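Local coordinates for protein beta-glycosidase (Bacteroides caccae, PDB 6T2R) that probably cleaves mucin O-glycans from within the chain, acting as an endo-beta-galactosidase of glycoside hydrolase family 16, at residues Ile50-Pro55 and Gln91-Gly96; Trp127-Glu132 and Tyr136-Gly141; Gly142-Met147 and Val192-Asp197. All coordinates share one frame; numbering follows the deposited sequence.

Contact 1: residues Ile50-Pro55 and Gln91-Gly96. With SO4 (sulfate ion), chain C.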
loop_
_atom_site.group_PDB
_atom_site.type_symbol
_atom_site.label_atom_id
_atom_site.label_comp_id
_atom_site.label_asym_id
_atom_site.label_seq_id
_atom_site.Cartn_x
_atom_site.Cartn_y
_atom_site.Cartn_z
ATOM N N ILE A 50 11.612 3.945 -4.265
ATOM C CA ILE A 50 11.847 3.702 -2.824
ATOM C C ILE A 50 13.301 3.282 -2.658
ATOM O O ILE A 50 13.742 2.299 -3.241
ATOM C CB ILE A 50 10.878 2.646 -2.255
ATOM C CG1 ILE A 50 9.404 3.080 -2.319
ATOM C CG2 ILE A 50 11.296 2.271 -0.847
ATOM C CD1 ILE A 50 8.429 1.959 -2.040
ATOM N N PRO A 51 14.042 3.902 -1.721
ATOM C CA PRO A 51 15.405 3.472 -1.453
ATOM C C PRO A 51 15.464 2.196 -0.602
ATOM O O PRO A 51 14.481 1.845 0.074
ATOM C CB PRO A 51 16.005 4.674 -0.709
ATOM C CG PRO A 51 14.829 5.311 0.012
ATOM C CD PRO A 51 13.609 5.000 -0.837
ATOM N N ARG A 52 16.634 1.557 -0.652
ATOM C CA ARG A 52 17.088 0.464 0.241
ATOM C C ARG A 52 16.868 0.861 1.703
ATOM O O ARG A 52 17.160 1.985 2.038
ATOM C CB ARG A 52 18.579 0.197 0.002
ATOM C CG ARG A 52 19.109 -1.040 0.712
ATOM C CD ARG A 52 18.299 -2.269 0.401
ATOM N NE ARG A 52 18.207 -2.470 -1.050
ATOM C CZ ARG A 52 19.198 -2.943 -1.828
ATOM N NH1 ARG A 52 19.016 -3.125 -3.125
ATOM N NH2 ARG A 52 20.381 -3.236 -1.315
ATOM N N GLY A 53 16.419 -0.074 2.535
ATOM C CA GLY A 53 16.502 0.025 4.004
ATOM C C GLY A 53 16.511 -1.349 4.650
ATOM O O GLY A 53 16.340 -2.384 3.914
ATOM N N LYS A 54 16.623 -1.353 5.983
ATOM C CA LYS A 54 16.928 -2.551 6.809
ATOM C C LYS A 54 15.707 -3.457 6.960
ATOM O O LYS A 54 15.877 -4.672 6.900
ATOM C CB LYS A 54 17.425 -2.161 8.205
ATOM C CG LYS A 54 18.460 -1.041 8.297
ATOM C CD LYS A 54 19.809 -1.400 7.742
ATOM C CE LYS A 54 20.648 -2.207 8.709
ATOM N NZ LYS A 54 21.755 -2.862 7.980
ATOM N N PRO A 55 14.454 -2.962 7.178
ATOM C CA PRO A 55 13.331 -3.876 7.436
ATOM C C PRO A 55 13.133 -4.861 6.274
ATOM O O PRO A 55 13.550 -4.533 5.163
ATOM C CB PRO A 55 12.093 -2.988 7.633
ATOM C CG PRO A 55 12.614 -1.532 7.695
ATOM C CD PRO A 55 14.044 -1.544 7.175
ATOM N N GLN A 91 20.385 -10.185 -2.326
ATOM C CA GLN A 91 20.203 -11.366 -3.197
ATOM C C GLN A 91 19.172 -11.060 -4.285
ATOM O O GLN A 91 19.327 -11.568 -5.394
ATOM C CB GLN A 91 19.754 -12.505 -2.297
ATOM C CG GLN A 91 19.793 -13.872 -2.948
ATOM C CD GLN A 91 19.672 -14.896 -1.840
ATOM O OE1 GLN A 91 19.655 -14.554 -0.659
ATOM N NE2 GLN A 91 19.586 -16.164 -2.204
ATOM N N TYR A 92 18.177 -10.227 -3.973
ATOM C CA TYR A 92 17.047 -9.897 -4.873
ATOM C C TYR A 92 16.828 -8.391 -4.864
ATOM O O TYR A 92 17.125 -7.748 -3.837
ATOM C CB TYR A 92 15.795 -10.635 -4.423
ATOM C CG TYR A 92 15.983 -12.118 -4.341
ATOM C CD1 TYR A 92 15.929 -12.888 -5.482
ATOM C CD2 TYR A 92 16.188 -12.763 -3.136
ATOM C CE1 TYR A 92 16.101 -14.262 -5.446
ATOM C CE2 TYR A 92 16.340 -14.143 -3.076
ATOM C CZ TYR A 92 16.329 -14.892 -4.241
ATOM O OH TYR A 92 16.471 -16.255 -4.241
ATOM N N LEU A 93 16.359 -7.867 -5.993
ATOM C CA LEU A 93 16.060 -6.431 -6.234
ATOM C C LEU A 93 14.562 -6.265 -6.545
ATOM O O LEU A 93 14.028 -7.044 -7.401
ATOM C CB LEU A 93 16.894 -5.931 -7.408
ATOM C CG LEU A 93 18.399 -6.041 -7.224
ATOM C CD1 LEU A 93 19.112 -5.542 -8.475
ATOM C CD2 LEU A 93 18.852 -5.264 -5.982
ATOM N N THR A 94 13.900 -5.302 -5.894
ATOM C CA THR A 94 12.464 -5.028 -6.142
ATOM C C THR A 94 12.286 -3.540 -6.418
ATOM O O THR A 94 13.106 -2.725 -5.925
ATOM C CB THR A 94 11.562 -5.483 -4.983
ATOM O OG1 THR A 94 11.943 -4.742 -3.814
ATOM C CG2 THR A 94 11.614 -6.978 -4.757
ATOM N N GLY A 95 11.267 -3.225 -7.214
ATOM C CA GLY A 95 10.861 -1.839 -7.512
ATOM C C GLY A 95 9.706 -1.436 -6.614
ATOM O O GLY A 95 8.867 -2.314 -6.273
ATOM N N GLY A 96 9.696 -0.165 -6.219
ATOM C CA GLY A 96 8.657 0.475 -5.401
ATOM C C GLY A 96 8.627 1.972 -5.637
ATOM O O GLY A 96 9.691 2.549 -5.948
HETATM S S SO4 C . 22.710 -3.875 -4.129
HETATM O O1 SO4 C . 21.568 -3.401 -4.847
HETATM O O2 SO4 C . 23.557 -4.715 -4.982
HETATM O O3 SO4 C . 23.464 -2.729 -3.688
HETATM O O4 SO4 C . 22.278 -4.664 -2.993
#
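Ile50 and Gly96 come together where the short strand 48-49 ends alongside strand 92-98, to which it is antiparallel, in the beta-sandwich (jelly-roll) fold of glycoside hydrolase family 16. Their CA atoms are 5.2 Å apart, and one backbone hydrogen bond joins the two segments, from Ile50 N to Gly96 O at 2.9 Å. From there the chains part: 50-55 leaves as an irregular loop while 92-96 follows the interrupted strand 92-98, so that Arg52 CA and Leu93 CA are already 9.5 Å apart. Gly96 O is gripped a second time, by the hydroxyl of Tyr68.

The Ile50 side chain folds over the glycine. Its chi1 of -63° sets CG1 beside its own backbone N, against the Gly96 carbonyl group that accepts the hydrogen bond from that N. From that position both CG1 and CD1 lie on the main chain, CD1 reaching Gly96 C at 3.6 Å. Gly96 has no side chain of its own to keep this methyl off. Trp98 packs against Ile50 as well.

Where the backbones have separated, Arg52 bridges the gap. CG starts anti to the backbone N, and bends at chi2 and chi3 curl the guanidinium toward strand 92-98. A sulfate ion, probably from the crystallisation liquor, sits at its edge and takes two fairly straight bonds, NH1 to sulfate O1 at 3.1 Å and NH2 to sulfate O4 at 2.9 Å. Gln61 O accepts from NE, which should limit rotation of the group. The backbone N of Ala90 and the side-chain amides of Asn82 and Asn84 complete the anion's site. Leu93 CD2 is wedged beside this pair, 3.6 Å from Arg52 NH1 and 3.5 Å from sulfate O1.

Contact 2: residues Trp127-Glu132 and Tyr136-Gly141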
loop_
_atom_site.group_PDB
_atom_site.type_symbol
_atom_site.label_atom_id
_atom_site.label_comp_id
_atom_site.label_asym_id
_atom_site.label_seq_id
_atom_site.Cartn_x
_atom_site.Cartn_y
_atom_site.Cartn_z
ATOM N N TRP A 127 0.140 0.315 0.599
ATOM C CA TRP A 127 0.040 0.674 2.019
ATOM C C TRP A 127 0.364 2.133 2.228
ATOM O O TRP A 127 0.915 2.772 1.295
ATOM C CB TRP A 127 0.927 -0.270 2.825
ATOM C CG TRP A 127 2.389 -0.302 2.504
ATOM C CD1 TRP A 127 3.007 -0.652 1.331
ATOM C CD2 TRP A 127 3.450 -0.137 3.469
ATOM N NE1 TRP A 127 4.373 -0.661 1.496
ATOM C CE2 TRP A 127 4.668 -0.342 2.788
ATOM C CE3 TRP A 127 3.473 0.190 4.837
ATOM C CZ2 TRP A 127 5.891 -0.241 3.428
ATOM C CZ3 TRP A 127 4.689 0.298 5.477
ATOM C CH2 TRP A 127 5.874 0.077 4.771
ATOM N N THR A 128 -0.003 2.635 3.407
ATOM C CA THR A 128 0.212 4.037 3.788
ATOM C C THR A 128 0.843 4.146 5.174
ATOM O O THR A 128 0.623 3.290 6.032
ATOM C CB THR A 128 -1.082 4.852 3.718
ATOM O OG1 THR A 128 -1.869 4.545 4.872
ATOM C CG2 THR A 128 -1.810 4.628 2.410
ATOM N N LEU A 129 1.625 5.213 5.303
ATOM C CA LEU A 129 2.384 5.666 6.486
ATOM C C LEU A 129 2.085 7.147 6.675
ATOM O O LEU A 129 1.613 7.789 5.750
ATOM C CB LEU A 129 3.874 5.407 6.236
ATOM C CG LEU A 129 4.287 3.939 6.334
ATOM C CD1 LEU A 129 5.759 3.808 6.068
ATOM C CD2 LEU A 129 3.913 3.345 7.689
ATOM N N PRO A 130 2.313 7.715 7.879
ATOM C CA PRO A 130 2.145 9.151 8.089
ATOM C C PRO A 130 3.022 9.979 7.156
ATOM O O PRO A 130 4.209 9.691 7.018
ATOM C CB PRO A 130 2.523 9.368 9.564
ATOM C CG PRO A 130 2.333 7.983 10.180
ATOM C CD PRO A 130 2.719 7.007 9.092
ATOM N N TYR A 131 2.386 10.960 6.505
ATOM C CA TYR A 131 3.020 11.928 5.582
ATOM C C TYR A 131 4.065 12.729 6.356
ATOM O O TYR A 131 5.159 12.953 5.838
ATOM C CB TYR A 131 1.992 12.893 4.980
ATOM C CG TYR A 131 2.613 13.763 3.921
ATOM C CD1 TYR A 131 2.806 13.285 2.625
ATOM C CD2 TYR A 131 3.085 15.024 4.253
ATOM C CE1 TYR A 131 3.446 14.054 1.672
ATOM C CE2 TYR A 131 3.682 15.824 3.303
ATOM C CZ TYR A 131 3.873 15.333 2.015
ATOM O OH TYR A 131 4.521 16.130 1.114
ATOM N N GLU A 132 3.726 13.147 7.569
ATOM C CA GLU A 132 4.606 14.028 8.395
ATOM C C GLU A 132 5.694 13.173 9.084
ATOM O O GLU A 132 5.526 12.808 10.261
ATOM C CB GLU A 132 3.744 14.807 9.377
ATOM C CG GLU A 132 2.738 15.724 8.703
ATOM C CD GLU A 132 1.553 16.039 9.602
ATOM O OE1 GLU A 132 1.457 17.183 9.991
ATOM O OE2 GLU A 132 0.750 15.133 9.938
ATOM N N TYR A 136 5.965 11.817 13.396
ATOM C CA TYR A 136 5.411 10.514 13.808
ATOM C C TYR A 136 6.519 9.472 13.682
ATOM O O TYR A 136 7.418 9.574 12.789
ATOM C CB TYR A 136 4.123 10.161 13.037
ATOM C CG TYR A 136 2.983 11.096 13.304
ATOM C CD1 TYR A 136 2.262 11.021 14.499
ATOM C CD2 TYR A 136 2.688 12.114 12.413
ATOM C CE1 TYR A 136 1.262 11.922 14.786
ATOM C CE2 TYR A 136 1.675 13.015 12.672
ATOM C CZ TYR A 136 0.970 12.915 13.859
ATOM O OH TYR A 136 -0.031 13.801 14.107
ATOM N N SER A 137 6.472 8.538 14.619
ATOM C CA SER A 137 7.325 7.325 14.692
ATOM C C SER A 137 6.544 6.113 14.144
ATOM O O SER A 137 5.350 6.245 13.891
ATOM C CB SER A 137 7.738 7.074 16.126
ATOM O OG SER A 137 6.581 6.891 16.958
ATOM N N TRP A 138 7.225 4.984 13.940
ATOM C CA TRP A 138 6.587 3.677 13.677
ATOM C C TRP A 138 6.797 2.838 14.924
ATOM O O TRP A 138 7.903 2.730 15.409
ATOM C CB TRP A 138 7.165 3.032 12.398
ATOM C CG TRP A 138 6.399 1.820 12.006
ATOM C CD1 TRP A 138 5.371 1.747 11.107
ATOM C CD2 TRP A 138 6.497 0.517 12.608
ATOM N NE1 TRP A 138 4.846 0.478 11.079
ATOM C CE2 TRP A 138 5.537 -0.308 11.968
ATOM C CE3 TRP A 138 7.324 -0.043 13.590
ATOM C CZ2 TRP A 138 5.362 -1.652 12.301
ATOM C CZ3 TRP A 138 7.171 -1.384 13.890
ATOM C CH2 TRP A 138 6.213 -2.173 13.242
ATOM N N PRO A 139 5.772 2.197 15.503
ATOM C CA PRO A 139 4.443 2.131 14.924
ATOM C C PRO A 139 3.430 3.110 15.525
ATOM O O PRO A 139 2.280 3.037 15.161
ATOM C CB PRO A 139 4.080 0.690 15.328
ATOM C CG PRO A 139 4.639 0.551 16.721
ATOM C CD PRO A 139 5.893 1.384 16.727
ATOM N N MET A 140 3.860 3.981 16.425
ATOM C CA MET A 140 2.933 4.884 17.164
ATOM C C MET A 140 2.144 5.749 16.154
ATOM O O MET A 140 0.936 6.049 16.394
ATOM C CB MET A 140 3.691 5.725 18.200
ATOM C CG MET A 140 2.829 6.793 18.907
ATOM S SD MET A 140 1.979 6.018 20.277
ATOM C CE MET A 140 3.334 5.967 21.452
ATOM N N GLY A 141 2.733 6.097 15.021
ATOM C CA GLY A 141 2.068 6.956 14.020
ATOM C C GLY A 141 1.062 6.178 13.228
ATOM O O GLY A 141 0.217 6.804 12.519
HETATM O O HOH W 1 -0.596 15.536 12.016
#
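Pro130 and Tyr136 meet in the long connection of the beta hairpin formed by strands 125-130 and 143-145, with Pro130 CB 3.9 Å from Tyr136 CB. Pro130 CG reaches further, to Gly141 O at 3.4 Å, so one proline ring touches both ends of 136-141.

With chi1 at -64°, the Tyr136 ring swings back beside its own backbone N and lies next to Glu132, the two side chains pointing the same way. Glu132 OE2 approaches the ring edge in its plane, 3.6 Å from CE2, and the carboxylate is turned 53° from the ring. A water bridges OE2 and Tyr136 OH, tying the polar ends together. The backbone link here is weak, Tyr136 N to Glu132 O at 3.3 Å.

Trp138 differs in chi1: at -172° its indole extends anti to the backbone N, presenting the CD1 edge to Leu129 CD2 at 4.0 Å. One indole face is packed by Pro139 CB, 3.6 Å above its centre, beyond a cis peptide.

Around this turn, strand 228-233 flanks strand 125-130, Glu143 of strand 143-145 accepts from Trp138 NE1, and Tyr166 of helix 163-167 meets the indole edge-to-face.

Contact 3: residues Gly142-Met147 and Val192-Asp197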
loop_
_atom_site.group_PDB
_atom_site.type_symbol
_atom_site.label_atom_id
_atom_site.label_comp_id
_atom_site.label_asym_id
_atom_site.label_seq_id
_atom_site.Cartn_x
_atom_site.Cartn_y
_atom_site.Cartn_z
ATOM N N GLY A 142 1.172 4.855 13.286
ATOM C CA GLY A 142 0.240 3.964 12.578
ATOM C C GLY A 142 0.766 3.510 11.223
ATOM O O GLY A 142 1.653 4.177 10.633
ATOM N N GLU A 143 0.186 2.428 10.725
ATOM C CA GLU A 143 0.448 1.838 9.393
ATOM C C GLU A 143 -0.869 1.223 8.908
ATOM O O GLU A 143 -1.601 0.615 9.740
ATOM C CB GLU A 143 1.543 0.769 9.476
ATOM C CG GLU A 143 1.950 0.188 8.114
ATOM C CD GLU A 143 2.760 -1.096 8.217
ATOM O OE1 GLU A 143 2.544 -2.008 7.427
ATOM O OE2 GLU A 143 3.605 -1.172 9.105
ATOM N N VAL A 144 -1.176 1.414 7.626
ATOM C CA VAL A 144 -2.394 0.879 6.978
ATOM C C VAL A 144 -1.950 0.073 5.760
ATOM O O VAL A 144 -1.434 0.646 4.806
ATOM C CB VAL A 144 -3.349 2.015 6.603
ATOM C CG1 VAL A 144 -4.585 1.496 5.878
ATOM C CG2 VAL A 144 -3.743 2.826 7.826
ATOM N N ASP A 145 -2.155 -1.227 5.818
ATOM C CA ASP A 145 -1.832 -2.162 4.714
ATOM C C ASP A 145 -3.102 -2.336 3.887
ATOM O O ASP A 145 -4.009 -3.041 4.329
ATOM C CB ASP A 145 -1.269 -3.449 5.323
ATOM C CG ASP A 145 0.003 -3.191 6.116
ATOM O OD1 ASP A 145 0.657 -2.161 5.846
ATOM O OD2 ASP A 145 0.326 -4.008 6.990
ATOM N N ILE A 146 -3.187 -1.688 2.738
ATOM C CA ILE A 146 -4.363 -1.822 1.822
ATOM C C ILE A 146 -4.290 -3.167 1.085
ATOM O O ILE A 146 -5.348 -3.749 0.797
ATOM C CB ILE A 146 -4.414 -0.623 0.868
ATOM C CG1 ILE A 146 -4.378 0.692 1.654
ATOM C CG2 ILE A 146 -5.619 -0.738 -0.046
ATOM C CD1 ILE A 146 -4.214 1.968 0.844
ATOM N N MET A 147 -3.085 -3.690 0.820
ATOM C CA MET A 147 -2.919 -5.017 0.164
ATOM C C MET A 147 -1.549 -5.613 0.506
ATOM O O MET A 147 -0.536 -4.914 0.382
ATOM C CB MET A 147 -3.058 -4.839 -1.350
ATOM C CG MET A 147 -3.197 -6.111 -2.151
ATOM S SD MET A 147 -1.655 -7.019 -2.351
ATOM C CE MET A 147 -0.726 -5.870 -3.377
ATOM N N VAL A 192 -9.249 1.293 1.033
ATOM C CA VAL A 192 -9.499 1.605 2.460
ATOM C C VAL A 192 -10.240 2.938 2.482
ATOM O O VAL A 192 -9.897 3.805 1.623
ATOM C CB VAL A 192 -8.199 1.632 3.281
ATOM C CG1 VAL A 192 -7.279 2.822 2.919
ATOM C CG2 VAL A 192 -8.507 1.582 4.784
ATOM N N ASP A 193 -11.212 3.062 3.378
ATOM C CA ASP A 193 -11.928 4.325 3.679
ATOM C C ASP A 193 -11.514 4.785 5.077
ATOM O O ASP A 193 -11.563 3.926 6.046
ATOM C CB ASP A 193 -13.444 4.130 3.614
ATOM C CG ASP A 193 -13.977 3.674 2.259
ATOM O OD1 ASP A 193 -13.214 3.765 1.240
ATOM O OD2 ASP A 193 -15.155 3.227 2.225
ATOM N N PHE A 194 -11.072 6.048 5.181
ATOM C CA PHE A 194 -10.717 6.719 6.457
ATOM C C PHE A 194 -11.920 7.510 6.965
ATOM O O PHE A 194 -12.400 8.405 6.238
ATOM C CB PHE A 194 -9.553 7.683 6.275
ATOM C CG PHE A 194 -8.208 7.038 6.032
ATOM C CD1 PHE A 194 -7.862 6.557 4.772
ATOM C CD2 PHE A 194 -7.273 6.950 7.048
ATOM C CE1 PHE A 194 -6.621 5.994 4.534
ATOM C CE2 PHE A 194 -6.024 6.404 6.799
ATOM C CZ PHE A 194 -5.703 5.920 5.551
ATOM N N TRP A 195 -12.405 7.167 8.160
ATOM C CA TRP A 195 -13.414 7.954 8.912
ATOM C C TRP A 195 -12.859 8.290 10.292
ATOM O O TRP A 195 -11.936 7.618 10.778
ATOM C CB TRP A 195 -14.741 7.203 9.019
ATOM C CG TRP A 195 -15.288 6.701 7.710
ATOM C CD1 TRP A 195 -15.378 5.401 7.300
ATOM C CD2 TRP A 195 -15.848 7.492 6.644
ATOM N NE1 TRP A 195 -15.983 5.324 6.079
ATOM C CE2 TRP A 195 -16.280 6.593 5.649
ATOM C CE3 TRP A 195 -16.084 8.849 6.471
ATOM C CZ2 TRP A 195 -16.907 7.015 4.481
ATOM C CZ3 TRP A 195 -16.697 9.268 5.310
ATOM C CH2 TRP A 195 -17.101 8.363 4.332
ATOM N N PRO A 196 -13.443 9.299 10.973
ATOM C CA PRO A 196 -13.009 9.680 12.316
ATOM C C PRO A 196 -12.996 8.516 13.310
ATOM O O PRO A 196 -12.118 8.496 14.149
ATOM C CB PRO A 196 -14.019 10.755 12.745
ATOM C CG PRO A 196 -14.428 11.379 11.404
ATOM C CD PRO A 196 -14.520 10.175 10.484
ATOM N N ASP A 197 -13.928 7.569 13.180
ATOM C CA ASP A 197 -14.161 6.530 14.212
ATOM C C ASP A 197 -13.791 5.139 13.697
ATOM O O ASP A 197 -14.085 4.174 14.413
ATOM C CB ASP A 197 -15.624 6.507 14.613
ATOM C CG ASP A 197 -16.498 5.803 13.579
ATOM O OD1 ASP A 197 -16.345 6.058 12.376
ATOM O OD2 ASP A 197 -17.344 5.028 13.989
#
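Val192 faces Val144 and Ile146 across the interior of the beta-sandwich, joining strand 187-195 of one layer to strand 143-145 of the other. From its CB, which points at the opposite strand, the side chain forks. CG1, set between the backbone N and the carbonyl carbon (chi1 69°), rests against the extended end of Ile146 and touches two carbons, Ile146 CG1 and Ile146 CD1, each at 3.8 Å. CG2, anti to the backbone N, reaches back to Val144 and lies 4.1 Å from Val144 CG1. Thus the two methyls of one valine engage two residues two places apart. The side chains of Ile146 and Val192 cross at about a right angle.

Val144 uses its second methyl too: CG2 approaches the ring of Phe194, 4.3 Å from CZ. Leu199 of strand 198-203 packs on both Val144 and Phe194.

At Ile146 the strand turns a corner. Ile146 and Met147 both face Ile126 in a classic beta bulge, within the Glu-x-Asp-x-x-Glu signature that bears the catalytic acids in family 16 relatives. Glu143 and Asp145, alternating with Val144 and Ile146, do not touch 192-197.

Every touching group is aliphatic or aromatic and buried, which implies that the two layers are held here by hydrophobic packing, while Glu143 and Asp145 of the signature take no part in it.

Overall arrangement
From the N terminus, contact 1 comes first, closing the excursion between strands 48-49 and 92-98 that includes strands 68-71 and 74-81. Contact 2 then closes a short loop after strand 125-130, with three residues between its segments. Contact 3 follows at once, since 136-141 runs straight into 142-147, and brings strand 143-145 to strand 187-195 over a 44-residue excursion. The three follow in series; none nests or crosses. Contacts 2 and 3 touch through a probable hydrogen bond from Thr128 N to Val144 O, between adjacent strands. Contacts 1 and 3, their centres about 24 Å apart, lie on opposite sides of the chain's centre.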